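Local structure of peptide methionine sulfoxide reductase MsrA (Corynebacterium diphtheriae, 4D7L) at residues 112-117 against 156-161; 50-55 against 214-219; 62-67 against 121-126; 42-47 against 100-105. The protein reduces the S epimer of methionine sulfoxide, free or in proteins, back to methionine, and so probably repairs proteins inactivated by oxidation. All coordinates share one frame; numbering follows the deposited sequence. Where two conformers were deposited one is given.

Overall arrangement
Interactions 1 and 3 lie in the mixed sheet of the MsrA fold. Interactions 2 and 4 lie outside it, where the N-terminal loop packs on later segments. Interaction 1 is near the centre of the chain, between strands 114-121 and 158-161. Interaction 3 is about 18 Å from it, centre to centre, at the start of strand 64-69. This strand runs between the other two, and Tyr67 meets Ile116 and Tyr160. The centres of interactions 2 and 4 are about 17 Å apart, and His214 packs on Tyr103. Along the chain, interactions 1 and 3 fall within the loop closed by interaction 2. Interactions 2 and 4 thus fasten the N-terminal loop to the starts of helices 217-220 and 103-107.

Interaction 1 (112-117 against 156-161); sequences NHTEIV and RSAIYT
Arg156 reaches across to the backbone of Asn112. Its side chain, extended from CG to NE, carries the guanidinium there. NH2 of Arg156 lies 2.8 Å from O of Asn112, nearly along the C=O axis. NH1 of Arg156 lies 2.9 Å from O of Asn112 but stands above the carbonyl plane. Sharing one acceptor end-on leaves both bonds bent at the hydrogen (144° and 141°). CB of Thr114 sits over one face of the guanidinium. Water 1 bridges the backbones, donating to Arg156 O and Glu115 O. The methyl CB of Ala158 touches CG2 of Thr114 at 4.0 Å. The Tyr160 side chain then crosses that of Ile116 at about a right angle, with CE2 of Tyr160 3.7 Å from CD1 of Ile116. The Tyr160 hydroxyl passes near CG2 of Thr114 and bonds to Glu195, which also forms a salt bridge with NE of Arg156. The Thr114 side chain is about 10 Å from that of Cys72, the predicted active-site residue. The contact is buried, and its strand segments run 57° apart. Strand 64-69 lies between their strands in the sheet, and Tyr67 packs on both Ile116 and Tyr160. Strand 86-94 flanks 114-121 on its other side.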
loop_
_atom_site.group_PDB
_atom_site.type_symbol
_atom_site.label_atom_id
_atom_site.label_comp_id
_atom_site.label_asym_id
_atom_site.label_seq_id
_atom_site.Cartn_x
_atom_site.Cartn_y
_atom_site.Cartn_z
ATOM N N ASN A 112 -1.943 -5.591 12.848
ATOM C CA ASN A 112 -1.520 -4.182 12.752
ATOM C C ASN A 112 -0.957 -3.767 11.396
ATOM O O ASN A 112 -0.582 -2.607 11.214
ATOM C CB ASN A 112 -0.507 -3.839 13.860
ATOM C CG ASN A 112 -1.151 -3.808 15.237
ATOM O OD1 ASN A 112 -2.383 -3.754 15.349
ATOM N ND2 ASN A 112 -0.325 -3.820 16.297
ATOM N N HIS A 113 -0.926 -4.674 10.422
ATOM C CA HIS A 113 -0.433 -4.284 9.102
ATOM C C HIS A 113 -1.400 -3.400 8.320
ATOM O O HIS A 113 -2.611 -3.379 8.570
ATOM C CB HIS A 113 -0.133 -5.507 8.224
ATOM C CG HIS A 113 1.053 -6.301 8.666
ATOM N ND1 HIS A 113 2.335 -5.801 8.633
ATOM C CD2 HIS A 113 1.151 -7.574 9.132
ATOM C CE1 HIS A 113 3.174 -6.728 9.068
ATOM N NE2 HIS A 113 2.483 -7.812 9.372
ATOM N N THR A 114 -0.885 -2.637 7.366
ATOM C CA THR A 114 -1.790 -1.953 6.456
ATOM C C THR A 114 -1.595 -2.548 5.062
ATOM O O THR A 114 -0.559 -3.154 4.761
ATOM C CB THR A 114 -1.584 -0.425 6.451
ATOM O OG1 THR A 114 -2.732 0.206 5.863
ATOM C CG2 THR A 114 -0.322 -0.028 5.674
ATOM N N GLU A 115 -2.618 -2.398 4.230
ATOM C CA GLU A 115 -2.596 -2.915 2.867
ATOM C C GLU A 115 -1.660 -2.056 2.034
ATOM O O GLU A 115 -1.870 -0.848 1.905
ATOM C CB GLU A 115 -4.001 -2.945 2.261
ATOM C CG GLU A 115 -4.883 -4.009 2.925
ATOM C CD GLU A 115 -6.195 -4.263 2.185
ATOM O OE1 GLU A 115 -6.436 -3.653 1.113
ATOM O OE2 GLU A 115 -6.996 -5.072 2.707
ATOM N N ILE A 116 -0.648 -2.703 1.475
ATOM C CA ILE A 116 0.478 -2.026 0.833
ATOM C C ILE A 116 0.665 -2.473 -0.597
ATOM O O ILE A 116 0.535 -3.665 -0.900
ATOM C CB ILE A 116 1.793 -2.303 1.605
ATOM C CG1 ILE A 116 1.757 -1.589 2.963
ATOM C CG2 ILE A 116 3.051 -1.908 0.783
ATOM C CD1 ILE A 116 1.819 -0.043 2.848
ATOM N N VAL A 117 0.989 -1.510 -1.460
ATOM C CA VAL A 117 1.492 -1.782 -2.792
ATOM C C VAL A 117 2.998 -1.592 -2.810
ATOM O O VAL A 117 3.498 -0.516 -2.457
ATOM C CB VAL A 117 0.883 -0.843 -3.852
ATOM C CG1 VAL A 117 1.421 -1.200 -5.272
ATOM C CG2 VAL A 117 -0.636 -0.905 -3.831
ATOM N N ARG A 156 -5.176 2.213 6.588
ATOM C CA ARG A 156 -4.574 3.517 6.907
ATOM C C ARG A 156 -3.537 3.956 5.864
ATOM O O ARG A 156 -2.938 3.138 5.169
ATOM C CB ARG A 156 -3.930 3.498 8.305
ATOM C CG ARG A 156 -2.648 2.632 8.463
ATOM C CD ARG A 156 -2.290 2.561 9.965
ATOM N NE ARG A 156 -1.022 1.888 10.254
ATOM C CZ ARG A 156 -0.889 0.571 10.429
ATOM N NH1 ARG A 156 -1.940 -0.227 10.275
ATOM N NH2 ARG A 156 0.303 0.044 10.724
ATOM N N SER A 157 -3.318 5.265 5.784
ATOM C CA SER A 157 -2.383 5.850 4.821
ATOM C C SER A 157 -0.939 5.607 5.254
ATOM O O SER A 157 -0.631 5.757 6.444
ATOM C CB SER A 157 -2.655 7.357 4.716
ATOM O OG SER A 157 -1.797 7.972 3.772
ATOM N N ALA A 158 -0.065 5.210 4.326
ATOM C CA ALA A 158 1.335 4.957 4.691
ATOM C C ALA A 158 2.291 5.103 3.515
ATOM O O ALA A 158 1.921 4.891 2.349
ATOM C CB ALA A 158 1.497 3.548 5.325
ATOM N N ILE A 159 3.522 5.485 3.840
ATOM C CA ILE A 159 4.646 5.398 2.914
ATOM C C ILE A 159 5.806 4.755 3.666
ATOM O O ILE A 159 6.307 5.324 4.644
ATOM C CB ILE A 159 5.090 6.769 2.376
ATOM C CG1 ILE A 159 3.941 7.467 1.641
ATOM C CG2 ILE A 159 6.294 6.602 1.418
ATOM C CD1 ILE A 159 4.222 8.938 1.330
ATOM N N TYR A 160 6.234 3.569 3.236
ATOM C CA TYR A 160 7.433 2.964 3.838
ATOM C C TYR A 160 8.560 2.977 2.818
ATOM O O TYR A 160 8.355 2.638 1.663
ATOM C CB TYR A 160 7.163 1.529 4.316
ATOM C CG TYR A 160 5.953 1.417 5.247
ATOM C CD1 TYR A 160 5.796 2.286 6.328
ATOM C CD2 TYR A 160 4.973 0.450 5.030
ATOM C CE1 TYR A 160 4.675 2.195 7.187
ATOM C CE2 TYR A 160 3.857 0.350 5.870
ATOM C CZ TYR A 160 3.722 1.222 6.933
ATOM O OH TYR A 160 2.634 1.125 7.738
ATOM N N THR A 161 9.751 3.379 3.242
ATOM C CA THR A 161 10.848 3.544 2.298
ATOM C C THR A 161 11.902 2.430 2.388
ATOM O O THR A 161 11.968 1.676 3.363
ATOM C CB THR A 161 11.517 4.909 2.497
ATOM O OG1 THR A 161 11.995 5.016 3.843
ATOM C CG2 THR A 161 10.519 6.029 2.226
HETATM O O HOH W 1 -3.642 1.244 2.916
#

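Interaction 2 (50-55 against 214-219); sequences PHAVLG and HQQYLH
Gln216 carries this contact, lying across His51 and bonding to Ala52. It joins the N-terminal loop to the start of helix 217-220, away from the annotated active site. The Gln216 chain bends at chi2 (91°), which lays the amide over one face of the His51 ring. The two planes are stacked, 24° apart. CG of Gln216 makes a CH-pi contact, 3.7 Å from the centroid of the His51 ring. OE1 of Gln216 accepts from the backbone N of Ala52 at 2.8 Å. That bond is fairly straight at the hydrogen (165°), but the donor stands above the carbonyl plane. His219, third residue of the helix whose N-cap position Gln216 holds, offers a ring face to CG2 of Val53. The methyl of Ala52 touches both CB of Gln216 and CD2 of His219. ND1 of His51 accepts from the backbone N of Val53 and of Leu54. The ring proton is therefore probably on NE2, consistent with its bond to Thr89 OG1. These bonds fix the ring's rotation against the Gln216 amide.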
loop_
_atom_site.group_PDB
_atom_site.type_symbol
_atom_site.label_atom_id
_atom_site.label_comp_id
_atom_site.label_asym_id
_atom_site.label_seq_id
_atom_site.Cartn_x
_atom_site.Cartn_y
_atom_site.Cartn_z
ATOM N N PRO A 50 5.281 -13.987 -12.589
ATOM C CA PRO A 50 5.500 -12.698 -13.247
ATOM C C PRO A 50 4.236 -11.864 -13.276
ATOM O O PRO A 50 3.141 -12.421 -13.402
ATOM C CB PRO A 50 5.918 -13.093 -14.663
ATOM C CG PRO A 50 6.553 -14.430 -14.502
ATOM C CD PRO A 50 5.772 -15.113 -13.408
ATOM N N HIS A 51 4.402 -10.557 -13.114
ATOM C CA HIS A 51 3.310 -9.584 -13.106
ATOM C C HIS A 51 2.380 -9.820 -14.308
ATOM O O HIS A 51 2.842 -9.915 -15.446
ATOM C CB HIS A 51 3.897 -8.173 -13.160
ATOM C CG HIS A 51 2.955 -7.084 -12.744
ATOM N ND1 HIS A 51 2.020 -6.540 -13.602
ATOM C CD2 HIS A 51 2.872 -6.373 -11.595
ATOM C CE1 HIS A 51 1.371 -5.569 -12.982
ATOM N NE2 HIS A 51 1.861 -5.456 -11.756
ATOM N N ALA A 52 1.077 -9.899 -14.048
ATOM C CA ALA A 52 0.098 -10.250 -15.077
ATOM C C ALA A 52 0.029 -9.227 -16.208
ATOM O O ALA A 52 -0.400 -9.545 -17.324
ATOM C CB ALA A 52 -1.286 -10.438 -14.443
ATOM N N VAL A 53 0.429 -7.989 -15.932
ATOM C CA VAL A 53 0.405 -6.959 -16.987
ATOM C C VAL A 53 1.818 -6.623 -17.474
ATOM O O VAL A 53 2.092 -6.519 -18.671
ATOM C CB VAL A 53 -0.281 -5.671 -16.461
ATOM C CG1 VAL A 53 -0.372 -4.624 -17.579
ATOM C CG2 VAL A 53 -1.693 -6.014 -15.947
ATOM N N LEU A 54 2.714 -6.436 -16.516
ATOM C CA LEU A 54 4.060 -5.949 -16.815
ATOM C C LEU A 54 5.036 -7.079 -17.175
ATOM O O LEU A 54 6.067 -6.845 -17.807
ATOM C CB LEU A 54 4.588 -5.148 -15.618
ATOM C CG LEU A 54 3.799 -3.910 -15.190
ATOM C CD1 LEU A 54 4.436 -3.217 -13.968
ATOM C CD2 LEU A 54 3.677 -2.928 -16.347
ATOM N N GLY A 55 4.709 -8.300 -16.765
ATOM C CA GLY A 55 5.502 -9.468 -17.127
ATOM C C GLY A 55 6.802 -9.594 -16.339
ATOM O O GLY A 55 7.670 -10.399 -16.685
ATOM N N HIS A 214 -4.535 -12.268 -5.077
ATOM C CA HIS A 214 -4.594 -10.802 -4.929
ATOM C C HIS A 214 -3.702 -10.042 -5.914
ATOM O O HIS A 214 -3.932 -8.856 -6.180
ATOM C CB HIS A 214 -4.201 -10.391 -3.492
ATOM C CG HIS A 214 -5.207 -10.808 -2.466
ATOM N ND1 HIS A 214 -6.295 -10.028 -2.136
ATOM C CD2 HIS A 214 -5.316 -11.940 -1.731
ATOM C CE1 HIS A 214 -7.033 -10.660 -1.241
ATOM N NE2 HIS A 214 -6.449 -11.813 -0.959
ATOM N N GLN A 215 -2.665 -10.700 -6.413
ATOM C CA GLN A 215 -1.696 -10.038 -7.288
ATOM C C GLN A 215 -2.351 -9.709 -8.608
ATOM O O GLN A 215 -2.821 -10.600 -9.290
ATOM C CB GLN A 215 -0.464 -10.932 -7.494
ATOM C CG GLN A 215 0.146 -11.420 -6.167
ATOM C CD GLN A 215 0.620 -10.258 -5.276
ATOM O OE1 GLN A 215 1.042 -9.221 -5.783
ATOM N NE2 GLN A 215 0.588 -10.447 -3.947
ATOM N N GLN A 216 -2.406 -8.424 -8.941
ATOM C CA GLN A 216 -3.104 -7.946 -10.143
ATOM C C GLN A 216 -4.538 -8.455 -10.208
ATOM O O GLN A 216 -5.042 -8.802 -11.275
ATOM C CB GLN A 216 -2.342 -8.349 -11.412
ATOM C CG GLN A 216 -0.922 -7.775 -11.486
ATOM C CD GLN A 216 0.108 -8.703 -10.867
ATOM O OE1 GLN A 216 0.275 -9.835 -11.318
ATOM N NE2 GLN A 216 0.798 -8.231 -9.834
ATOM N N TYR A 217 -5.195 -8.488 -9.054
ATOM C CA TYR A 217 -6.562 -8.990 -8.960
ATOM C C TYR A 217 -7.514 -8.399 -10.007
ATOM O O TYR A 217 -8.288 -9.121 -10.645
ATOM C CB TYR A 217 -7.118 -8.702 -7.555
ATOM C CG TYR A 217 -8.550 -9.135 -7.383
ATOM C CD1 TYR A 217 -8.875 -10.471 -7.216
ATOM C CD2 TYR A 217 -9.592 -8.192 -7.367
ATOM C CE1 TYR A 217 -10.202 -10.872 -7.054
ATOM C CE2 TYR A 217 -10.919 -8.586 -7.206
ATOM C CZ TYR A 217 -11.215 -9.926 -7.049
ATOM O OH TYR A 217 -12.528 -10.322 -6.891
ATOM N N LEU A 218 -7.466 -7.084 -10.166
ATOM C CA LEU A 218 -8.418 -6.419 -11.043
ATOM C C LEU A 218 -8.160 -6.739 -12.505
ATOM O O LEU A 218 -9.079 -6.697 -13.324
ATOM C CB LEU A 218 -8.373 -4.916 -10.819
ATOM C CG LEU A 218 -8.831 -4.499 -9.424
ATOM C CD1 LEU A 218 -8.752 -2.981 -9.309
ATOM C CD2 LEU A 218 -10.257 -5.018 -9.129
ATOM N N HIS A 219 -6.916 -7.061 -12.845
ATOM C CA HIS A 219 -6.632 -7.508 -14.210
ATOM C C HIS A 219 -7.121 -8.946 -14.444
ATOM O O HIS A 219 -7.725 -9.255 -15.476
ATOM C CB HIS A 219 -5.136 -7.416 -14.519
ATOM C CG HIS A 219 -4.801 -7.839 -15.922
ATOM N ND1 HIS A 219 -4.953 -6.996 -17.001
ATOM C CD2 HIS A 219 -4.404 -9.029 -16.423
ATOM C CE1 HIS A 219 -4.626 -7.642 -18.109
ATOM N NE2 HIS A 219 -4.281 -8.878 -17.783
#

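Interaction 3 (62-67 against 121-126); sequences GTETIY and YDPTQV. With PGE (triethylene glycol), chain K.
In Tyr121, CG stands between the backbone N and the carbonyl carbon (chi1 63°), which swings the ring under CB of Glu64. That CB of Glu64 is 3.4 Å from CZ of Tyr121, over the ring face. In Glu64, CG lies anti to the carbonyl carbon (chi1 -66°) and the chain beyond is extended. This brings the carboxylate to the phenol end, its plane 85° from the ring. There OE1 of Glu64 is 2.6 Å from OH of Tyr121, in a weak and not fully settled hydrogen bond. Both side chains leave the same face of the sheet. The two backbones form an antiparallel hydrogen-bonded pair. Glu64 N gives to Tyr121 O at 2.9 Å, and Tyr121 N gives to Glu64 O at 2.8 Å. CB of Pro123 packs against CD of Glu64 at 3.8 Å. The chain then turns away at Asp122, whose OD1 accepts from Thr124 N in an Asx turn. Thr65 OG1 binds a triethylene glycol, probably from the crystallisation liquor. Phe128 and Leu131 of helix 128-137 also touch the Tyr121 side chain. Tyr121 thus contributes at three levels: its backbone closes the strand pairing, its ring joins an apolar layer and its hydroxyl meets a carboxylate.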
loop_
_atom_site.group_PDB
_atom_site.type_symbol
_atom_site.label_atom_id
_atom_site.label_comp_id
_atom_site.label_asym_id
_atom_site.label_seq_id
_atom_site.Cartn_x
_atom_site.Cartn_y
_atom_site.Cartn_z
ATOM N N GLY A 62 19.225 -1.327 -11.030
ATOM C CA GLY A 62 18.929 0.044 -11.388
ATOM C C GLY A 62 17.567 0.561 -10.950
ATOM O O GLY A 62 17.262 1.726 -11.172
ATOM N N THR A 63 16.721 -0.298 -10.387
ATOM C CA THR A 63 15.433 0.155 -9.905
ATOM C C THR A 63 15.455 0.593 -8.423
ATOM O O THR A 63 16.379 0.271 -7.674
ATOM C CB THR A 63 14.368 -0.945 -10.104
ATOM O OG1 THR A 63 14.748 -2.128 -9.394
ATOM C CG2 THR A 63 14.221 -1.265 -11.580
ATOM N N GLU A 64 14.421 1.325 -8.013
ATOM C CA GLU A 64 14.200 1.673 -6.616
ATOM C C GLU A 64 12.836 1.121 -6.220
ATOM O O GLU A 64 12.033 0.779 -7.100
ATOM C CB GLU A 64 14.283 3.189 -6.420
ATOM C CG GLU A 64 15.707 3.759 -6.672
ATOM C CD GLU A 64 15.797 5.310 -6.639
ATOM O OE1 GLU A 64 14.764 6.002 -6.428
ATOM O OE2 GLU A 64 16.919 5.841 -6.839
ATOM N N THR A 65 12.576 1.036 -4.913
ATOM C CA THR A 65 11.297 0.547 -4.403
ATOM C C THR A 65 10.702 1.531 -3.401
ATOM O O THR A 65 11.425 2.082 -2.558
ATOM C CB THR A 65 11.450 -0.823 -3.714
ATOM O OG1 THR A 65 12.020 -1.763 -4.631
ATOM C CG2 THR A 65 10.076 -1.340 -3.235
ATOM N N ILE A 66 9.396 1.775 -3.521
ATOM C CA ILE A 66 8.642 2.478 -2.484
ATOM C C ILE A 66 7.382 1.670 -2.148
ATOM O O ILE A 66 6.805 1.000 -3.012
ATOM C CB ILE A 66 8.290 3.930 -2.922
ATOM C CG1 ILE A 66 7.672 4.741 -1.768
ATOM C CG2 ILE A 66 7.430 3.948 -4.216
ATOM C CD1 ILE A 66 7.329 6.203 -2.184
ATOM N N TYR A 67 6.983 1.702 -0.879
ATOM C CA TYR A 67 5.826 0.952 -0.407
ATOM C C TYR A 67 4.700 1.912 -0.065
ATOM O O TYR A 67 4.872 2.806 0.758
ATOM C CB TYR A 67 6.190 0.106 0.826
ATOM C CG TYR A 67 7.247 -0.924 0.526
ATOM C CD1 TYR A 67 8.594 -0.605 0.645
ATOM C CD2 TYR A 67 6.904 -2.202 0.079
ATOM C CE1 TYR A 67 9.588 -1.536 0.354
ATOM C CE2 TYR A 67 7.895 -3.145 -0.212
ATOM C CZ TYR A 67 9.232 -2.798 -0.069
ATOM O OH TYR A 67 10.213 -3.704 -0.355
ATOM N N TYR A 121 10.319 0.924 -9.346
ATOM C CA TYR A 121 10.310 1.888 -10.447
ATOM C C TYR A 121 11.703 2.201 -10.968
ATOM O O TYR A 121 12.699 2.016 -10.276
ATOM C CB TYR A 121 9.607 3.186 -10.012
ATOM C CG TYR A 121 10.316 3.905 -8.879
ATOM C CD1 TYR A 121 10.123 3.513 -7.556
ATOM C CD2 TYR A 121 11.184 4.963 -9.133
ATOM C CE1 TYR A 121 10.766 4.158 -6.515
ATOM C CE2 TYR A 121 11.842 5.611 -8.094
ATOM C CZ TYR A 121 11.624 5.207 -6.791
ATOM O OH TYR A 121 12.285 5.842 -5.767
ATOM N N ASP A 122 11.738 2.673 -12.213
ATOM C CA ASP A 122 12.947 3.144 -12.865
ATOM C C ASP A 122 13.086 4.634 -12.574
ATOM O O ASP A 122 12.315 5.439 -13.103
ATOM C CB ASP A 122 12.865 2.911 -14.383
ATOM C CG ASP A 122 14.121 3.384 -15.134
ATOM O OD1 ASP A 122 14.960 4.127 -14.562
ATOM O OD2 ASP A 122 14.239 3.037 -16.326
ATOM N N PRO A 123 14.074 5.007 -11.748
ATOM C CA PRO A 123 14.196 6.405 -11.317
ATOM C C PRO A 123 14.614 7.339 -12.443
ATOM O O PRO A 123 14.548 8.550 -12.267
ATOM C CB PRO A 123 15.268 6.345 -10.213
ATOM C CG PRO A 123 16.046 5.142 -10.513
ATOM C CD PRO A 123 15.095 4.146 -11.130
ATOM N N THR A 124 15.008 6.802 -13.589
ATOM C CA THR A 124 15.304 7.669 -14.719
ATOM C C THR A 124 14.025 7.998 -15.474
ATOM O O THR A 124 14.033 8.853 -16.350
ATOM C CB THR A 124 16.312 7.044 -15.707
ATOM O OG1 THR A 124 15.711 5.908 -16.347
ATOM C CG2 THR A 124 17.599 6.611 -14.994
ATOM N N GLN A 125 12.925 7.331 -15.131
ATOM C CA GLN A 125 11.657 7.558 -15.828
ATOM C C GLN A 125 10.586 8.200 -14.939
ATOM O O GLN A 125 9.776 8.991 -15.405
ATOM C CB GLN A 125 11.117 6.238 -16.376
ATOM C CG GLN A 125 12.015 5.570 -17.389
ATOM C CD GLN A 125 11.443 4.248 -17.841
ATOM O OE1 GLN A 125 10.329 4.190 -18.360
ATOM N NE2 GLN A 125 12.187 3.169 -17.615
ATOM N N VAL A 126 10.590 7.857 -13.660
ATOM C CA VAL A 126 9.666 8.450 -12.697
ATOM C C VAL A 126 10.418 8.590 -11.383
ATOM O O VAL A 126 11.217 7.722 -11.048
ATOM C CB VAL A 126 8.371 7.580 -12.512
ATOM C CG1 VAL A 126 8.683 6.204 -11.870
ATOM C CG2 VAL A 126 7.349 8.312 -11.648
HETATM C C1 PGE K . 15.514 -1.958 -4.655
HETATM O O1 PGE K . 14.618 -1.831 -5.746
HETATM C C2 PGE K . 15.025 -1.097 -3.505
HETATM O O2 PGE K . 15.617 -1.495 -2.284
#

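Interaction 4 (42-47 against 100-105); sequences HPVLPN and NPTYRE. With CAC (cacodylate ion), chain D.
Pro43 and Asn100 bring the two backbones together, their CA atoms 5.6 Å apart. Segment 42-47 has no regular structure. Segment 100-105 starts as a loop, with Asn100 at positive phi (42°), and enters a helix at Tyr103. No direct hydrogen bond joins the segments. Water 3 accepts from Val44 N at 2.9 Å and donates to Asn100 OD1 at 2.7 Å. Water 2 lies near the carbonyl oxygens of His42 and Asn100. The Asn100 side chain points toward the other segment, CG of Asn100 being 3.3 Å from O of His42. OD1 of Asn100 comes 3.4 Å from CA of Pro43, and ND2 bonds to Gly40 O. CG2 of Val44 is 3.6 Å from both Asn100 O and Pro101 O. Asn100 and Pro101 also touch Tyr208 of strand 208-209. Thr102 and Glu105 form a capping box, with Glu105 N bonded to Thr102 OG1 and Thr102 N to Glu105 OE1. Tyr103 OH donates to O1 of a cacodylate ion at 2.6 Å. The ion, probably from the crystallisation liquor, also bonds to Tyr155. This surface contact therefore rests on a bridging water and van der Waals touches. The helix start is secured by the capping box and by Glu211, which accepts from Tyr103 N.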
loop_
_atom_site.group_PDB
_atom_site.type_symbol
_atom_site.label_atom_id
_atom_site.label_comp_id
_atom_site.label_asym_id
_atom_site.label_seq_id
_atom_site.Cartn_x
_atom_site.Cartn_y
_atom_site.Cartn_z
ATOM N N HIS A 42 7.103 -19.002 7.380
ATOM C CA HIS A 42 7.345 -19.138 5.933
ATOM C C HIS A 42 6.417 -18.241 5.101
ATOM O O HIS A 42 5.301 -17.943 5.528
ATOM C CB HIS A 42 7.201 -20.600 5.499
ATOM C CG HIS A 42 7.986 -21.547 6.350
ATOM N ND1 HIS A 42 9.313 -21.341 6.661
ATOM C CD2 HIS A 42 7.645 -22.732 6.913
ATOM C CE1 HIS A 42 9.743 -22.334 7.420
ATOM N NE2 HIS A 42 8.754 -23.198 7.578
ATOM N N PRO A 43 6.893 -17.777 3.932
ATOM C CA PRO A 43 6.103 -16.877 3.091
ATOM C C PRO A 43 4.802 -17.521 2.642
ATOM O O PRO A 43 4.748 -18.716 2.367
ATOM C CB PRO A 43 7.002 -16.622 1.872
ATOM C CG PRO A 43 8.333 -17.087 2.247
ATOM C CD PRO A 43 8.203 -18.088 3.332
ATOM N N VAL A 44 3.759 -16.714 2.564
ATOM C CA VAL A 44 2.489 -17.213 2.099
ATOM C C VAL A 44 2.541 -17.459 0.588
ATOM O O VAL A 44 1.958 -18.422 0.068
ATOM C CB VAL A 44 1.385 -16.184 2.445
ATOM C CG1 VAL A 44 0.146 -16.420 1.631
ATOM C CG2 VAL A 44 1.079 -16.211 3.958
ATOM N N LEU A 45 3.323 -16.636 -0.103
ATOM C CA LEU A 45 3.515 -16.779 -1.546
ATOM C C LEU A 45 5.022 -16.875 -1.831
ATOM O O LEU A 45 5.652 -15.886 -2.210
ATOM C CB LEU A 45 2.888 -15.571 -2.269
ATOM C CG LEU A 45 3.024 -15.453 -3.796
ATOM C CD1 LEU A 45 2.549 -16.710 -4.447
ATOM C CD2 LEU A 45 2.252 -14.218 -4.341
ATOM N N PRO A 46 5.611 -18.058 -1.648
ATOM C CA PRO A 46 7.071 -18.123 -1.757
ATOM C C PRO A 46 7.584 -17.949 -3.191
ATOM O O PRO A 46 8.702 -17.470 -3.372
ATOM C CB PRO A 46 7.391 -19.528 -1.247
ATOM C CG PRO A 46 6.144 -20.317 -1.508
ATOM C CD PRO A 46 5.016 -19.348 -1.277
ATOM N N ASN A 47 6.760 -18.286 -4.177
ATOM C CA ASN A 47 7.172 -18.227 -5.570
ATOM C C ASN A 47 6.186 -17.450 -6.451
ATOM O O ASN A 47 5.408 -18.035 -7.177
ATOM C CB ASN A 47 7.393 -19.643 -6.086
ATOM C CG ASN A 47 8.572 -20.321 -5.386
ATOM O OD1 ASN A 47 9.624 -19.707 -5.196
ATOM N ND2 ASN A 47 8.380 -21.560 -4.954
ATOM N N ASN A 100 4.450 -12.964 8.048
ATOM C CA ASN A 100 3.758 -13.710 7.002
ATOM C C ASN A 100 2.275 -13.967 7.250
ATOM O O ASN A 100 1.848 -15.126 7.289
ATOM C CB ASN A 100 4.462 -15.047 6.794
ATOM C CG ASN A 100 5.905 -14.861 6.417
ATOM O OD1 ASN A 100 6.203 -14.324 5.344
ATOM N ND2 ASN A 100 6.821 -15.296 7.296
ATOM N N PRO A 101 1.491 -12.892 7.412
ATOM C CA PRO A 101 0.051 -13.064 7.630
ATOM C C PRO A 101 -0.668 -13.501 6.350
ATOM O O PRO A 101 -0.239 -13.132 5.266
ATOM C CB PRO A 101 -0.404 -11.661 8.038
ATOM C CG PRO A 101 0.521 -10.734 7.248
ATOM C CD PRO A 101 1.875 -11.465 7.311
ATOM N N THR A 102 -1.719 -14.302 6.481
ATOM C CA THR A 102 -2.648 -14.509 5.377
ATOM C C THR A 102 -3.538 -13.284 5.253
ATOM O O THR A 102 -3.635 -12.484 6.179
ATOM C CB THR A 102 -3.543 -15.722 5.593
ATOM O OG1 THR A 102 -4.370 -15.487 6.741
ATOM C CG2 THR A 102 -2.710 -16.987 5.828
ATOM N N TYR A 103 -4.200 -13.143 4.115
ATOM C CA TYR A 103 -5.147 -12.062 3.934
ATOM C C TYR A 103 -6.246 -12.124 4.993
ATOM O O TYR A 103 -6.630 -11.109 5.605
ATOM C CB TYR A 103 -5.746 -12.140 2.527
ATOM C CG TYR A 103 -6.797 -11.089 2.250
ATOM C CD1 TYR A 103 -6.456 -9.738 2.186
ATOM C CD2 TYR A 103 -8.118 -11.454 2.002
ATOM C CE1 TYR A 103 -7.423 -8.760 1.890
ATOM C CE2 TYR A 103 -9.080 -10.495 1.714
ATOM C CZ TYR A 103 -8.721 -9.152 1.660
ATOM O OH TYR A 103 -9.671 -8.197 1.370
ATOM N N ARG A 104 -6.748 -13.325 5.227
ATOM C CA ARG A 104 -7.832 -13.461 6.194
ATOM C C ARG A 104 -7.349 -12.985 7.560
ATOM O O ARG A 104 -8.055 -12.267 8.254
ATOM C CB ARG A 104 -8.324 -14.912 6.260
ATOM C CG ARG A 104 -9.394 -15.156 7.322
ATOM C CD ARG A 104 -9.852 -16.621 7.314
ATOM N NE ARG A 104 -10.448 -17.001 6.034
ATOM C CZ ARG A 104 -11.720 -16.781 5.710
ATOM N NH1 ARG A 104 -12.541 -16.204 6.579
ATOM N NH2 ARG A 104 -12.175 -17.155 4.520
ATOM N N GLU A 105 -6.118 -13.321 7.927
ATOM C CA GLU A 105 -5.596 -12.822 9.204
ATOM C C GLU A 105 -5.534 -11.287 9.253
ATOM O O GLU A 105 -5.931 -10.668 10.247
ATOM C CB GLU A 105 -4.209 -13.411 9.468
ATOM C CG GLU A 105 -4.281 -14.881 9.842
ATOM C CD GLU A 105 -2.920 -15.542 9.964
ATOM O OE1 GLU A 105 -1.951 -15.091 9.309
ATOM O OE2 GLU A 105 -2.834 -16.531 10.718
HETATM AS AS CAC D . -9.754 -5.234 0.050
HETATM O O1 CAC D . -9.297 -5.637 1.680
HETATM O O2 CAC D . -10.198 -3.554 -0.030
HETATM C C1 CAC D . -11.280 -6.340 -0.495
HETATM C C2 CAC D . -8.240 -5.569 -1.155
HETATM O O HOH W 2 2.587 -18.233 6.910
HETATM O O HOH W 3 4.270 -14.065 3.525
#